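Local atomic coordinates of diacylglycerol kinase (Bacillus anthracis, PDB entry 3S40), a protein that probably phosphorylates diacylglycerol, using ATP as phosphate donor, to give phosphatidic acid. Residues A[184-189]-A[261-266]. Numbering follows the deposited sequence.
Sequences KITYDG and SIHIET
Two antiparallel neighbours in a beta sheet of the YegS-like, NAD kinase-type C-terminal sandwich meet here, strand 184-187 running against 261-266 at 168°. K184 with E265 and T186 with H263 are hydrogen-bonded pairs, each closed by two N-H···O=C bonds; the straightest joins H263 N to T186 O (2.7 Å, 173°). The non-hydrogen-bonded pairs, I185 with I264 and Y187 with I262, bring their CA atoms closer together than in the hydrogen-bonded pairs, and CA-H···O contacts such as Y187 CA to S261 O (3.2 Å) fill in between.

Beyond the strand end D188 prolongs the ladder. Its N donates to S261 O, while its carboxylate replaces a backbone acceptor: OD1 receives S261 N through its syn lone pair (2.7 Å). The other oxygen, OD2, takes K260 N, so both carboxylate oxygens bind backbone amides.

On the polar face, T186 and H263 lie side by side. With chi1 66°, T186 OG1 sits between its own N and carbonyl carbon, in a tight, non-bonded contact with H263 CB (2.9 Å), and the imidazole leads away from strand 184-187. A water donates to S261 O and also hydrogen-bonds T186 OG1. K184 and E265 also run alongside each other, K184 CE lying 3.5 Å from E265 OE2; the bent lysine chain carries NZ to a salt bridge with E193 instead.

The opposite face is apolar: I185 CG2 touches I262 CG2 at 4.0 Å, and I185 CG1 approaches I264 CG2. These isoleucines face the sandwich interior, where I185 and I262 pack on I226 of strand 224-230 in the second sheet. Within their own sheet, strand 190-196 flanks 184-187 through I185 and Y192, and strand 284-296 borders 261-266 on its other side.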
ATOM      1  N   LYS A 184      23.858   0.748  -6.918  1.00 46.18           N
ATOM      2  CA  LYS A 184      24.279   2.123  -6.742  1.00 51.72           C
ATOM      3  C   LYS A 184      23.002   2.914  -6.500  1.00 44.74           C
ATOM      4  O   LYS A 184      22.061   2.836  -7.300  1.00 47.11           O
ATOM      5  CB  LYS A 184      24.971   2.610  -8.013  1.00 60.77           C
ATOM      6  CG  LYS A 184      25.920   3.772  -7.819  1.00 64.75           C
ATOM      7  CD  LYS A 184      26.783   3.983  -9.061  1.00 74.97           C
ATOM      8  CE  LYS A 184      27.174   2.655  -9.723  1.00 80.44           C
ATOM      9  NZ  LYS A 184      27.843   1.695  -8.800  1.00 82.67           N
ATOM     10  N   ILE A 185      22.949   3.652  -5.395  1.00 39.54           N
ATOM     11  CA  ILE A 185      21.739   4.407  -5.069  1.00 48.02           C
ATOM     12  C   ILE A 185      22.062   5.870  -4.868  1.00 43.27           C
ATOM     13  O   ILE A 185      22.906   6.211  -4.042  1.00 44.19           O
ATOM     14  CB  ILE A 185      21.034   3.869  -3.789  1.00 46.69           C
ATOM     15  CG1 ILE A 185      20.702   2.375  -3.933  1.00 50.12           C
ATOM     16  CG2 ILE A 185      19.770   4.667  -3.494  1.00 41.51           C
ATOM     17  CD1 ILE A 185      20.125   1.727  -2.677  1.00 44.96           C
ATOM     18  N   THR A 186      21.405   6.730  -5.638  1.00 37.01           N
ATOM     19  CA  THR A 186      21.468   8.175  -5.416  1.00 41.89           C
ATOM     20  C   THR A 186      20.161   8.630  -4.787  1.00 50.78           C
ATOM     21  O   THR A 186      19.074   8.283  -5.261  1.00 46.25           O
ATOM     22  CB  THR A 186      21.660   8.954  -6.733  1.00 48.48           C
ATOM     23  OG1 THR A 186      20.492   8.802  -7.559  1.00 57.40           O
ATOM     24  CG2 THR A 186      22.880   8.453  -7.483  1.00 47.96           C
ATOM     25  N   TYR A 187      20.253   9.413  -3.724  1.00 45.58           N
ATOM     26  CA  TYR A 187      19.045   9.831  -3.041  1.00 43.88           C
ATOM     27  C   TYR A 187      19.211  11.234  -2.505  1.00 38.54           C
ATOM     28  O   TYR A 187      19.986  11.470  -1.580  1.00 44.27           O
ATOM     29  CB  TYR A 187      18.714   8.859  -1.912  1.00 34.23           C
ATOM     30  CG  TYR A 187      19.828   8.719  -0.913  1.00 39.46           C
ATOM     31  CD1 TYR A 187      19.817   9.442   0.277  1.00 45.11           C
ATOM     32  CD2 TYR A 187      20.912   7.891  -1.169  1.00 37.19           C
ATOM     33  CE1 TYR A 187      20.852   9.331   1.193  1.00 48.99           C
ATOM     34  CE2 TYR A 187      21.950   7.769  -0.259  1.00 45.00           C
ATOM     35  CZ  TYR A 187      21.915   8.488   0.920  1.00 51.76           C
ATOM     36  OH  TYR A 187      22.947   8.368   1.825  1.00 47.69           O
ATOM     37  N   ASP A 188      18.477  12.168  -3.096  1.00 43.91           N
ATOM     38  CA  ASP A 188      18.605  13.577  -2.745  1.00 49.28           C
ATOM     39  C   ASP A 188      20.079  14.014  -2.753  1.00 52.81           C
ATOM     40  O   ASP A 188      20.586  14.574  -1.776  1.00 54.33           O
ATOM     41  CB  ASP A 188      17.950  13.860  -1.388  1.00 47.09           C
ATOM     42  CG  ASP A 188      16.519  13.329  -1.299  1.00 47.17           C
ATOM     43  OD1 ASP A 188      15.863  13.164  -2.346  1.00 44.35           O
ATOM     44  OD2 ASP A 188      16.053  13.075  -0.173  1.00 49.68           O
ATOM     45  N   GLY A 189      20.766  13.734  -3.854  1.00 55.45           N
ATOM     46  CA  GLY A 189      22.105  14.258  -4.051  1.00 63.00           C
ATOM     47  C   GLY A 189      23.242  13.413  -3.512  1.00 70.52           C
ATOM     48  O   GLY A 189      24.381  13.564  -3.947  1.00 75.27           O
ATOM     49  N   SER A 261      13.770  11.773  -3.317  1.00 37.82           N
ATOM     50  CA  SER A 261      14.072  11.535  -4.722  1.00 41.97           C
ATOM     51  C   SER A 261      15.192  10.518  -4.838  1.00 45.70           C
ATOM     52  O   SER A 261      16.319  10.747  -4.375  1.00 51.97           O
ATOM     53  CB  SER A 261      14.452  12.833  -5.432  1.00 46.66           C
ATOM     54  OG  SER A 261      14.587  12.613  -6.827  1.00 51.88           O
ATOM     55  N   ILE A 262      14.876   9.396  -5.466  1.00 41.24           N
ATOM     56  CA  ILE A 262      15.741   8.233  -5.393  1.00 40.55           C
ATOM     57  C   ILE A 262      16.011   7.641  -6.758  1.00 40.01           C
ATOM     58  O   ILE A 262      15.104   7.457  -7.575  1.00 36.25           O
ATOM     59  CB  ILE A 262      15.112   7.162  -4.485  1.00 41.26           C
ATOM     60  CG1 ILE A 262      14.751   7.786  -3.130  1.00 42.30           C
ATOM     61  CG2 ILE A 262      16.049   5.965  -4.320  1.00 36.28           C
ATOM     62  CD1 ILE A 262      14.045   6.851  -2.171  1.00 44.20           C
ATOM     63  N   HIS A 263      17.277   7.358  -7.011  1.00 37.55           N
ATOM     64  CA  HIS A 263      17.646   6.644  -8.221  1.00 40.36           C
ATOM     65  C   HIS A 263      18.437   5.398  -7.872  1.00 38.46           C
ATOM     66  O   HIS A 263      19.429   5.465  -7.128  1.00 36.07           O
ATOM     67  CB  HIS A 263      18.447   7.527  -9.185  1.00 46.20           C
ATOM     68  CG  HIS A 263      18.626   6.910 -10.537  1.00 51.62           C
ATOM     69  ND1 HIS A 263      19.732   6.157 -10.871  1.00 54.12           N
ATOM     70  CD2 HIS A 263      17.820   6.901 -11.627  1.00 39.36           C
ATOM     71  CE1 HIS A 263      19.609   5.728 -12.115  1.00 48.85           C
ATOM     72  NE2 HIS A 263      18.456   6.160 -12.595  1.00 41.12           N
ATOM     73  N   ILE A 264      17.989   4.270  -8.414  1.00 36.26           N
ATOM     74  CA  ILE A 264      18.602   2.981  -8.146  1.00 42.98           C
ATOM     75  C   ILE A 264      19.127   2.353  -9.429  1.00 52.73           C
ATOM     76  O   ILE A 264      18.375   2.126 -10.386  1.00 36.73           O
ATOM     77  CB  ILE A 264      17.620   1.986  -7.495  1.00 40.86           C
ATOM     78  CG1 ILE A 264      16.871   2.632  -6.334  1.00 42.01           C
ATOM     79  CG2 ILE A 264      18.355   0.742  -7.034  1.00 39.28           C
ATOM     80  CD1 ILE A 264      15.407   2.854  -6.635  1.00 44.89           C
ATOM     81  N   GLU A 265      20.422   2.057  -9.428  1.00 54.15           N
ATOM     82  CA  GLU A 265      21.081   1.498 -10.592  1.00 57.53           C
ATOM     83  C   GLU A 265      21.777   0.203 -10.202  1.00 55.34           C
ATOM     84  O   GLU A 265      22.352   0.098  -9.116  1.00 53.09           O
ATOM     85  CB  GLU A 265      22.081   2.512 -11.151  1.00 65.20           C
ATOM     86  CG  GLU A 265      23.066   1.949 -12.159  1.00 84.46           C
ATOM     87  CD  GLU A 265      24.201   2.916 -12.467  1.00 95.58           C
ATOM     88  OE1 GLU A 265      23.940   4.138 -12.516  1.00 98.46           O
ATOM     89  OE2 GLU A 265      25.353   2.455 -12.649  1.00 94.24           O
ATOM     90  N   THR A 266      21.714  -0.783 -11.089  1.00 56.59           N
ATOM     91  CA  THR A 266      22.363  -2.069 -10.875  1.00 64.80           C
ATOM     92  C   THR A 266      23.376  -2.370 -11.975  1.00 73.22           C
ATOM     93  O   THR A 266      23.419  -1.687 -13.000  1.00 67.21           O
ATOM     94  CB  THR A 266      21.340  -3.203 -10.882  1.00 59.67           C
ATOM     95  OG1 THR A 266      20.561  -3.111 -12.080  1.00 54.98           O
ATOM     96  CG2 THR A 266      20.422  -3.105  -9.675  1.00 60.49           C
TER
HETATM   97  O   HOH W   1      18.321  10.774  -6.483  1.00 46.70           O